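Side-chain contacts in endolysin B (Mycobacterium phage D29, PDB 3HC7), which hydrolyses the ester junction joining mycolic acids to the arabinogalactan-peptidoglycan of the host cell wall, completing programmed lysis and release of phage particles: residues Glu59-Ile64 against Gly89-His94; Lys123-Ser128 against Asn150-Gly155; Met188-Phe193 against Asp198-Gln203. All blocks are in the same frame, centred on the assembly; numbering follows the deposited sequence.

Contact 1. Residues Glu59-Ile64 against Gly89-His94; sequences ELILQI and GQVLKH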
loop_
_atom_site.group_PDB
_atom_site.type_symbol
_atom_site.label_atom_id
_atom_site.label_comp_id
_atom_site.label_asym_id
_atom_site.label_seq_id
_atom_site.Cartn_x
_atom_site.Cartn_y
_atom_site.Cartn_z
ATOM N N GLU A 59 -13.207 1.336 4.597
ATOM C CA GLU A 59 -14.042 0.989 3.451
ATOM C C GLU A 59 -13.741 -0.406 2.904
ATOM O O GLU A 59 -14.650 -1.121 2.481
ATOM C CB GLU A 59 -13.922 2.025 2.340
ATOM C CG GLU A 59 -14.796 1.704 1.124
ATOM C CD GLU A 59 -16.284 1.898 1.388
ATOM O OE1 GLU A 59 -16.642 2.562 2.385
ATOM O OE2 GLU A 59 -17.102 1.393 0.590
ATOM N N LEU A 60 -12.473 -0.798 2.913
ATOM C CA LEU A 60 -12.105 -2.112 2.402
ATOM C C LEU A 60 -12.664 -3.224 3.295
ATOM O O LEU A 60 -13.108 -4.269 2.812
ATOM C CB LEU A 60 -10.585 -2.242 2.269
ATOM C CG LEU A 60 -10.143 -3.640 1.827
ATOM C CD1 LEU A 60 -10.846 -4.033 0.536
ATOM C CD2 LEU A 60 -8.637 -3.721 1.678
ATOM N N ILE A 61 -12.650 -2.991 4.601
ATOM C CA ILE A 61 -13.178 -3.969 5.541
ATOM C C ILE A 61 -14.685 -4.107 5.331
ATOM O O ILE A 61 -15.208 -5.215 5.206
ATOM C CB ILE A 61 -12.897 -3.551 6.989
ATOM C CG1 ILE A 61 -11.406 -3.703 7.308
ATOM C CG2 ILE A 61 -13.732 -4.388 7.954
ATOM C CD1 ILE A 61 -10.980 -2.969 8.573
ATOM N N LEU A 62 -15.365 -2.964 5.283
ATOM C CA LEU A 62 -16.806 -2.906 5.067
ATOM C C LEU A 62 -17.217 -3.693 3.822
ATOM O O LEU A 62 -18.089 -4.558 3.884
ATOM C CB LEU A 62 -17.253 -1.442 4.945
ATOM C CG LEU A 62 -18.740 -1.078 5.040
ATOM C CD1 LEU A 62 -18.958 0.412 4.823
ATOM C CD2 LEU A 62 -19.568 -1.861 4.048
ATOM N N GLN A 63 -16.581 -3.386 2.697
ATOM C CA GLN A 63 -16.923 -3.994 1.421
ATOM C C GLN A 63 -16.678 -5.497 1.407
ATOM O O GLN A 63 -17.480 -6.255 0.870
ATOM C CB GLN A 63 -16.139 -3.326 0.289
ATOM C CG GLN A 63 -16.619 -1.925 -0.045
ATOM C CD GLN A 63 -18.012 -1.934 -0.656
ATOM O OE1 GLN A 63 -18.727 -0.930 -0.626
ATOM N NE2 GLN A 63 -18.402 -3.076 -1.213
ATOM N N ILE A 64 -15.564 -5.924 1.994
ATOM C CA ILE A 64 -15.237 -7.342 2.055
ATOM C C ILE A 64 -16.338 -8.125 2.768
ATOM O O ILE A 64 -16.790 -9.161 2.283
ATOM C CB ILE A 64 -13.895 -7.587 2.764
ATOM C CG1 ILE A 64 -12.739 -7.232 1.824
ATOM C CG2 ILE A 64 -13.795 -9.040 3.202
ATOM C CD1 ILE A 64 -11.362 -7.243 2.489
ATOM N N GLY A 89 -2.506 -3.910 3.001
ATOM C CA GLY A 89 -1.589 -4.509 3.958
ATOM C C GLY A 89 -2.100 -4.429 5.392
ATOM O O GLY A 89 -1.959 -5.378 6.159
ATOM N N GLN A 90 -2.711 -3.304 5.752
ATOM C CA GLN A 90 -3.257 -3.146 7.092
ATOM C C GLN A 90 -4.413 -4.092 7.316
ATOM O O GLN A 90 -4.523 -4.708 8.378
ATOM C CB GLN A 90 -3.710 -1.712 7.327
ATOM C CG GLN A 90 -2.561 -0.766 7.573
ATOM C CD GLN A 90 -1.949 -0.954 8.939
ATOM O OE1 GLN A 90 -2.651 -0.937 9.946
ATOM N NE2 GLN A 90 -0.631 -1.112 8.986
ATOM N N VAL A 91 -5.280 -4.199 6.310
ATOM C CA VAL A 91 -6.439 -5.069 6.400
ATOM C C VAL A 91 -5.983 -6.511 6.549
ATOM O O VAL A 91 -6.468 -7.223 7.414
ATOM C CB VAL A 91 -7.393 -4.896 5.192
ATOM C CG1 VAL A 91 -8.374 -6.051 5.111
ATOM C CG2 VAL A 91 -8.141 -3.586 5.307
ATOM N N LEU A 92 -5.025 -6.927 5.724
ATOM C CA LEU A 92 -4.493 -8.281 5.792
ATOM C C LEU A 92 -3.869 -8.565 7.152
ATOM O O LEU A 92 -4.289 -9.480 7.858
ATOM C CB LEU A 92 -3.452 -8.507 4.693
ATOM C CG LEU A 92 -2.748 -9.869 4.610
ATOM C CD1 LEU A 92 -3.729 -11.042 4.627
ATOM C CD2 LEU A 92 -1.900 -9.934 3.355
ATOM N N LYS A 93 -2.851 -7.788 7.509
ATOM C CA LYS A 93 -2.088 -8.053 8.730
ATOM C C LYS A 93 -2.919 -7.984 10.007
ATOM O O LYS A 93 -2.783 -8.831 10.894
ATOM C CB LYS A 93 -0.900 -7.100 8.855
ATOM C CG LYS A 93 -0.002 -7.420 10.045
ATOM C CD LYS A 93 1.214 -6.505 10.125
ATOM C CE LYS A 93 1.968 -6.716 11.436
ATOM N NZ LYS A 93 3.268 -5.992 11.461
ATOM N N HIS A 94 -3.783 -6.982 10.106
ATOM C CA HIS A 94 -4.441 -6.713 11.376
ATOM C C HIS A 94 -5.924 -7.005 11.417
ATOM O O HIS A 94 -6.537 -6.830 12.463
ATOM C CB HIS A 94 -4.210 -5.262 11.811
ATOM C CG HIS A 94 -2.779 -4.945 12.093
ATOM N ND1 HIS A 94 -2.098 -3.936 11.440
ATOM C CD2 HIS A 94 -1.891 -5.511 12.946
ATOM C CE1 HIS A 94 -0.854 -3.894 11.885
ATOM N NE2 HIS A 94 -0.702 -4.839 12.798
#
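Val91 of helix 83-96 is met by three apolar side chains of helix 50-70, Leu60, Ile61 and Ile64, so that one valine meets three side chains of the other helix. Its CG2 makes the closest contacts, 3.7 Å from Leu60 CD2 and 3.8 Å from Ile61 CG1. CG1 faces Ile64, meeting its CD1 at 4.2 Å as the two side chains approach tip to tip, and also lies just beside Leu60 CD2. This placing follows from the first torsion of Val91 (165°), which sets CG1 opposite the backbone N and leaves CG2 beside it. Leu60 slants across the valine and leads with its CD2 branch, CG and CB following slightly farther off. Ile61 instead runs alongside in the reverse sense; its CB is not aimed at the other helix, but with chi1 at -72° CG1 swings beside the backbone N and brings the chain in. No hydrogen bond crosses the interface, and the four touching residues are all buried, so the contact is apolar packing. The axes of the two segments approach to 10.3 Å at 65°, and the shared patch is small. Leu60 and Ile64 also rest on Phe7 of strand 5-9 and Met78 of strand 76-81, while Ile61 reaches His95 further along helix 83-96: two helices packed against the central parallel sheet, as expected of the alpha/beta-hydrolase fold to which the cutinase family belongs.

Contact 2. Residues Lys123-Ser128 against Asn150-Gly155; sequences KGFAHS and NLEQYG
Phe125 against Leu151 is an apolar ring-to-aliphatic contact between two loops of the alpha/beta-hydrolase fold, one following strand 110-116 and the other leading into strand 157-161, at the edge of the parallel sheet where 157-161 is the outermost strand. The connection is small and partly buried, and it rests on a CH-pi interaction. Leu151 CD1 stands 4.3 Å from the centroid of the Phe125 ring and only 5° off the ring normal, so the methyl sits almost squarely over the middle of one face. Lower on the same leucine, CB comes within 4.1 Å of Phe125 CE1, and the two side chains cross at about a right angle. The torsions prepare this meeting from both sides. Phe125 extends its ring opposite its own backbone N (chi1 -168°), out from the chain toward the other loop; Leu151, at the start of the short 3-10 turn 151-153, sets CG beside its N (chi1 -71°), and the extended outer torsion then carries CD1 over the ring.

Glu152 approaches differently. Its carboxylate comes to the ring edge, near the plane, with OE1 4.5 Å from Phe125 CD1, a distant neighbour. The same OE1 accepts a hydrogen bond from Gln122 NE2, while Gln122 OE1 accepts from Leu151 N, so one glutamine side chain grips both residues of the turn that face the ring. Phe125 also touches Val158 and Asp160 of strand 157-161.

No hydrogen bond passes between the two loop segments themselves. The Phe125-Leu151 contact is probably held mainly by dispersion, while Gln122, next to the first segment in sequence, provides hydrogen bonds to the second. The carboxylate near the ring edge, where C-H groups carry slight positive charge, is probably better placed than it would be over the face.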
loop_
_atom_site.group_PDB
_atom_site.type_symbol
_atom_site.label_atom_id
_atom_site.label_comp_id
_atom_site.label_asym_id
_atom_site.label_seq_id
_atom_site.Cartn_x
_atom_site.Cartn_y
_atom_site.Cartn_z
ATOM N N LYS A 123 10.269 -8.050 4.473
ATOM C CA LYS A 123 11.695 -8.045 4.155
ATOM C C LYS A 123 12.065 -9.162 3.174
ATOM O O LYS A 123 11.767 -10.334 3.412
ATOM C CB LYS A 123 12.535 -8.177 5.428
ATOM C CG LYS A 123 13.980 -7.722 5.251
ATOM C CD LYS A 123 14.951 -8.591 6.038
ATOM C CE LYS A 123 14.559 -8.717 7.503
ATOM N NZ LYS A 123 15.493 -9.626 8.237
ATOM N N GLY A 124 12.709 -8.791 2.070
ATOM C CA GLY A 124 13.206 -9.761 1.111
ATOM C C GLY A 124 12.144 -10.431 0.257
ATOM O O GLY A 124 12.436 -11.354 -0.500
ATOM N N PHE A 125 10.910 -9.957 0.369
ATOM C CA PHE A 125 9.788 -10.506 -0.382
ATOM C C PHE A 125 9.426 -9.592 -1.563
ATOM O O PHE A 125 8.804 -8.554 -1.364
ATOM C CB PHE A 125 8.595 -10.634 0.561
ATOM C CG PHE A 125 7.460 -11.449 0.015
ATOM C CD1 PHE A 125 7.227 -12.733 0.489
ATOM C CD2 PHE A 125 6.612 -10.931 -0.948
ATOM C CE1 PHE A 125 6.177 -13.488 0.004
ATOM C CE2 PHE A 125 5.559 -11.690 -1.446
ATOM C CZ PHE A 125 5.343 -12.968 -0.967
ATOM N N ALA A 126 9.799 -9.975 -2.785
ATOM C CA ALA A 126 9.500 -9.150 -3.961
ATOM C C ALA A 126 9.412 -9.928 -5.278
ATOM O O ALA A 126 10.033 -10.980 -5.434
ATOM C CB ALA A 126 10.518 -8.034 -4.090
ATOM N N HIS A 127 8.648 -9.384 -6.226
ATOM C CA HIS A 127 8.477 -9.999 -7.541
ATOM C C HIS A 127 8.730 -8.971 -8.625
ATOM O O HIS A 127 8.438 -7.789 -8.444
ATOM C CB HIS A 127 7.062 -10.565 -7.714
ATOM C CG HIS A 127 6.721 -11.654 -6.745
ATOM N ND1 HIS A 127 5.928 -11.442 -5.638
ATOM C CD2 HIS A 127 7.058 -12.967 -6.723
ATOM C CE1 HIS A 127 5.794 -12.575 -4.971
ATOM N NE2 HIS A 127 6.472 -13.514 -5.608
ATOM N N SER A 128 9.269 -9.424 -9.754
ATOM C CA SER A 128 9.518 -8.542 -10.886
ATOM C C SER A 128 8.229 -8.273 -11.649
ATOM O O SER A 128 7.370 -9.152 -11.752
ATOM C CB SER A 128 10.550 -9.166 -11.830
ATOM O OG SER A 128 10.712 -8.376 -12.996
ATOM N N ASN A 150 6.103 -13.114 7.487
ATOM C CA ASN A 150 5.753 -14.532 7.401
ATOM C C ASN A 150 4.649 -14.830 6.402
ATOM O O ASN A 150 3.840 -15.723 6.623
ATOM C CB ASN A 150 5.327 -15.043 8.774
ATOM C CG ASN A 150 6.356 -14.760 9.838
ATOM O OD1 ASN A 150 6.021 -14.522 11.002
ATOM N ND2 ASN A 150 7.625 -14.780 9.446
ATOM N N LEU A 151 4.615 -14.082 5.306
ATOM C CA LEU A 151 3.552 -14.241 4.327
ATOM C C LEU A 151 3.587 -15.646 3.745
ATOM O O LEU A 151 2.549 -16.258 3.519
ATOM C CB LEU A 151 3.672 -13.197 3.213
ATOM C CG LEU A 151 3.333 -11.751 3.597
ATOM C CD1 LEU A 151 3.572 -10.805 2.431
ATOM C CD2 LEU A 151 1.896 -11.645 4.089
ATOM N N GLU A 152 4.793 -16.155 3.529
ATOM C CA GLU A 152 4.985 -17.464 2.914
ATOM C C GLU A 152 4.398 -18.590 3.761
ATOM O O GLU A 152 4.345 -19.738 3.323
ATOM C CB GLU A 152 6.475 -17.722 2.654
ATOM C CG GLU A 152 7.321 -17.898 3.918
ATOM C CD GLU A 152 7.638 -16.584 4.621
ATOM O OE1 GLU A 152 7.596 -15.525 3.961
ATOM O OE2 GLU A 152 7.938 -16.617 5.834
ATOM N N GLN A 153 3.950 -18.260 4.967
ATOM C CA GLN A 153 3.441 -19.269 5.887
ATOM C C GLN A 153 1.942 -19.530 5.744
ATOM O O GLN A 153 1.402 -20.430 6.385
ATOM C CB GLN A 153 3.805 -18.911 7.333
ATOM C CG GLN A 153 4.991 -19.696 7.915
ATOM C CD GLN A 153 6.195 -19.809 6.977
ATOM O OE1 GLN A 153 6.050 -19.984 5.768
ATOM N NE2 GLN A 153 7.392 -19.730 7.547
ATOM N N TYR A 154 1.282 -18.764 4.882
ATOM C CA TYR A 154 -0.163 -18.895 4.698
ATOM C C TYR A 154 -0.575 -19.535 3.369
ATOM O O TYR A 154 0.238 -19.680 2.453
ATOM C CB TYR A 154 -0.839 -17.540 4.865
ATOM C CG TYR A 154 -0.554 -16.902 6.203
ATOM C CD1 TYR A 154 -1.405 -17.102 7.275
ATOM C CD2 TYR A 154 0.568 -16.104 6.395
ATOM C CE1 TYR A 154 -1.156 -16.524 8.501
ATOM C CE2 TYR A 154 0.828 -15.518 7.627
ATOM C CZ TYR A 154 -0.041 -15.734 8.673
ATOM O OH TYR A 154 0.190 -15.170 9.906
ATOM N N GLY A 155 -1.848 -19.911 3.277
ATOM C CA GLY A 155 -2.374 -20.595 2.106
ATOM C C GLY A 155 -2.581 -19.710 0.891
ATOM O O GLY A 155 -2.499 -20.190 -0.239
#

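Contact 3. Residues Met188-Phe193 against Asp198-Gln203; sequences MKASGF and DSVVAQ
Val200 lays its CG1 methyl over one face of the Phe193 ring, 4.1 Å from the centroid and displaced toward the rim, while its other methyl, CG2, turns back to Ala190 CB at 3.6 Å. The valine is thus wedged between the ring and the alanine, its chi1 of 169° sending the two branches to different partners. Val201 meets the same ring less closely, its side chain crossing that of Phe193 at about a right angle.

Backbone bonds fix this apolar layer. Val200 N donates to Gly192 O at 2.8 Å, and Val201 N donates to Phe193 O at 3.0 Å. These two amides belong to the first turn of helix 200-207, so carbonyls of the 188-193 segment accept from the start of that helix. Ser199 occupies the N-cap position: its OG accepts from Ala202 N, and it is also hydrogen-bonded to Gly196 O. The segments thereby bracket a loop that turns from the end of helix 179-189 into helix 200-207.

A second anchor lies at Asp198 O. Ser191 N reaches it at 3.2 Å and Gln203 NE2 at 3.0 Å, from opposite faces of the carbonyl plane and each more than 50° out of it; the glutamine bond is bent, with an N-H...O angle of 134°. Gln203 manages this because its chain is extended beyond CG, which also carries the amide against Ala190. A water bridges Ser191 OG and Asp198 N. Further out, Phe193 and Val200 both pack on Ala219 of helix 212-230, and Val200 and Gln203 on Ile186.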
loop_
_atom_site.group_PDB
_atom_site.type_symbol
_atom_site.label_atom_id
_atom_site.label_comp_id
_atom_site.label_asym_id
_atom_site.label_seq_id
_atom_site.Cartn_x
_atom_site.Cartn_y
_atom_site.Cartn_z
ATOM N N MET A 188 4.520 10.038 6.549
ATOM C CA MET A 188 3.502 9.055 6.203
ATOM C C MET A 188 2.515 8.721 7.336
ATOM O O MET A 188 1.353 8.404 7.067
ATOM C CB MET A 188 4.153 7.794 5.670
ATOM C CG MET A 188 4.744 7.965 4.285
ATOM S SD MET A 188 5.587 6.466 3.768
ATOM C CE MET A 188 4.466 5.235 4.406
ATOM N N LYS A 189 2.962 8.799 8.591
ATOM C CA LYS A 189 2.102 8.452 9.735
ATOM C C LYS A 189 1.366 9.630 10.387
ATOM O O LYS A 189 0.480 9.434 11.219
ATOM C CB LYS A 189 2.933 7.743 10.809
ATOM C CG LYS A 189 3.546 6.437 10.348
ATOM C CD LYS A 189 4.749 6.074 11.196
ATOM C CE LYS A 189 4.387 5.898 12.663
ATOM N NZ LYS A 189 5.575 5.449 13.449
ATOM N N ALA A 190 1.737 10.856 10.024
ATOM C CA ALA A 190 1.251 12.034 10.731
ATOM C C ALA A 190 -0.231 12.308 10.478
ATOM O O ALA A 190 -0.745 12.009 9.402
ATOM C CB ALA A 190 2.080 13.260 10.335
ATOM N N SER A 191 -0.900 12.896 11.468
ATOM C CA SER A 191 -2.289 13.326 11.328
ATOM C C SER A 191 -2.376 14.687 10.631
ATOM O O SER A 191 -3.439 15.086 10.160
ATOM C CB SER A 191 -2.951 13.414 12.702
ATOM O OG SER A 191 -2.229 14.288 13.554
ATOM N N GLY A 192 -1.245 15.382 10.576
ATOM C CA GLY A 192 -1.136 16.741 10.045
ATOM C C GLY A 192 0.227 17.295 10.445
ATOM O O GLY A 192 0.973 16.623 11.157
ATOM N N PHE A 193 0.565 18.507 10.012
ATOM C CA PHE A 193 1.891 19.050 10.283
ATOM C C PHE A 193 1.980 19.578 11.712
ATOM O O PHE A 193 2.966 19.349 12.412
ATOM C CB PHE A 193 2.228 20.184 9.302
ATOM C CG PHE A 193 3.686 20.290 8.993
ATOM C CD1 PHE A 193 4.238 19.575 7.943
ATOM C CD2 PHE A 193 4.520 21.085 9.766
ATOM C CE1 PHE A 193 5.606 19.663 7.657
ATOM C CE2 PHE A 193 5.872 21.175 9.488
ATOM C CZ PHE A 193 6.418 20.457 8.433
ATOM N N ASP A 198 0.046 13.276 17.271
ATOM C CA ASP A 198 0.545 12.600 16.082
ATOM C C ASP A 198 0.957 13.554 14.961
ATOM O O ASP A 198 1.168 13.116 13.835
ATOM C CB ASP A 198 -0.484 11.603 15.559
ATOM C CG ASP A 198 -0.836 10.542 16.590
ATOM O OD1 ASP A 198 0.086 10.016 17.246
ATOM O OD2 ASP A 198 -2.039 10.241 16.741
ATOM N N SER A 199 1.087 14.849 15.254
ATOM C CA SER A 199 1.523 15.784 14.205
ATOM C C SER A 199 2.986 15.583 13.803
ATOM O O SER A 199 3.779 14.976 14.544
ATOM C CB SER A 199 1.284 17.238 14.613
ATOM O OG SER A 199 2.078 17.589 15.729
ATOM N N VAL A 200 3.349 16.097 12.628
ATOM C CA VAL A 200 4.750 16.088 12.222
ATOM C C VAL A 200 5.595 16.738 13.313
ATOM O O VAL A 200 6.634 16.195 13.702
ATOM C CB VAL A 200 4.967 16.806 10.880
ATOM C CG1 VAL A 200 6.470 17.015 10.608
ATOM C CG2 VAL A 200 4.307 16.017 9.747
ATOM N N VAL A 201 5.148 17.888 13.814
ATOM C CA VAL A 201 5.941 18.644 14.787
ATOM C C VAL A 201 6.106 17.898 16.120
ATOM O O VAL A 201 7.186 17.906 16.715
ATOM C CB VAL A 201 5.382 20.062 15.028
ATOM C CG1 VAL A 201 6.006 20.687 16.270
ATOM C CG2 VAL A 201 5.622 20.952 13.813
ATOM N N ALA A 202 5.043 17.249 16.584
ATOM C CA ALA A 202 5.123 16.449 17.811
ATOM C C ALA A 202 6.125 15.313 17.625
ATOM O O ALA A 202 6.970 15.059 18.483
ATOM C CB ALA A 202 3.765 15.891 18.168
ATOM N N GLN A 203 6.020 14.632 16.490
ATOM C CA GLN A 203 6.927 13.548 16.159
ATOM C C GLN A 203 8.374 14.001 15.997
ATOM O O GLN A 203 9.297 13.274 16.384
ATOM C CB GLN A 203 6.441 12.799 14.917
ATOM C CG GLN A 203 5.101 12.087 15.126
ATOM C CD GLN A 203 4.694 11.233 13.935
ATOM O OE1 GLN A 203 5.278 10.180 13.678
ATOM N NE2 GLN A 203 3.678 11.681 13.209
HETATM O O HOH W 1 -2.429 14.201 16.331
#

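Overall arrangement
The three contacts follow one another along the chain without overlap and lie in different parts of the alpha/beta fold. Contact 1 is buried between helices flanking the parallel sheet, and contact 2 joins loops near its edge strand; their centres are 19 Å apart, yet they touch where Leu92 CD2 meets Leu151 CD2 at 4.2 Å. Contact 3, in the helical region, stands apart: its centre is 23 Å from that of contact 1 and 30 Å from that of contact 2, on the opposite side of the chain's centre from the latter. None includes the active-site residues Ser82 and His240, or the probable third member Asp166, although helix 83-96, which supplies Val91 to contact 1, begins immediately after Ser82.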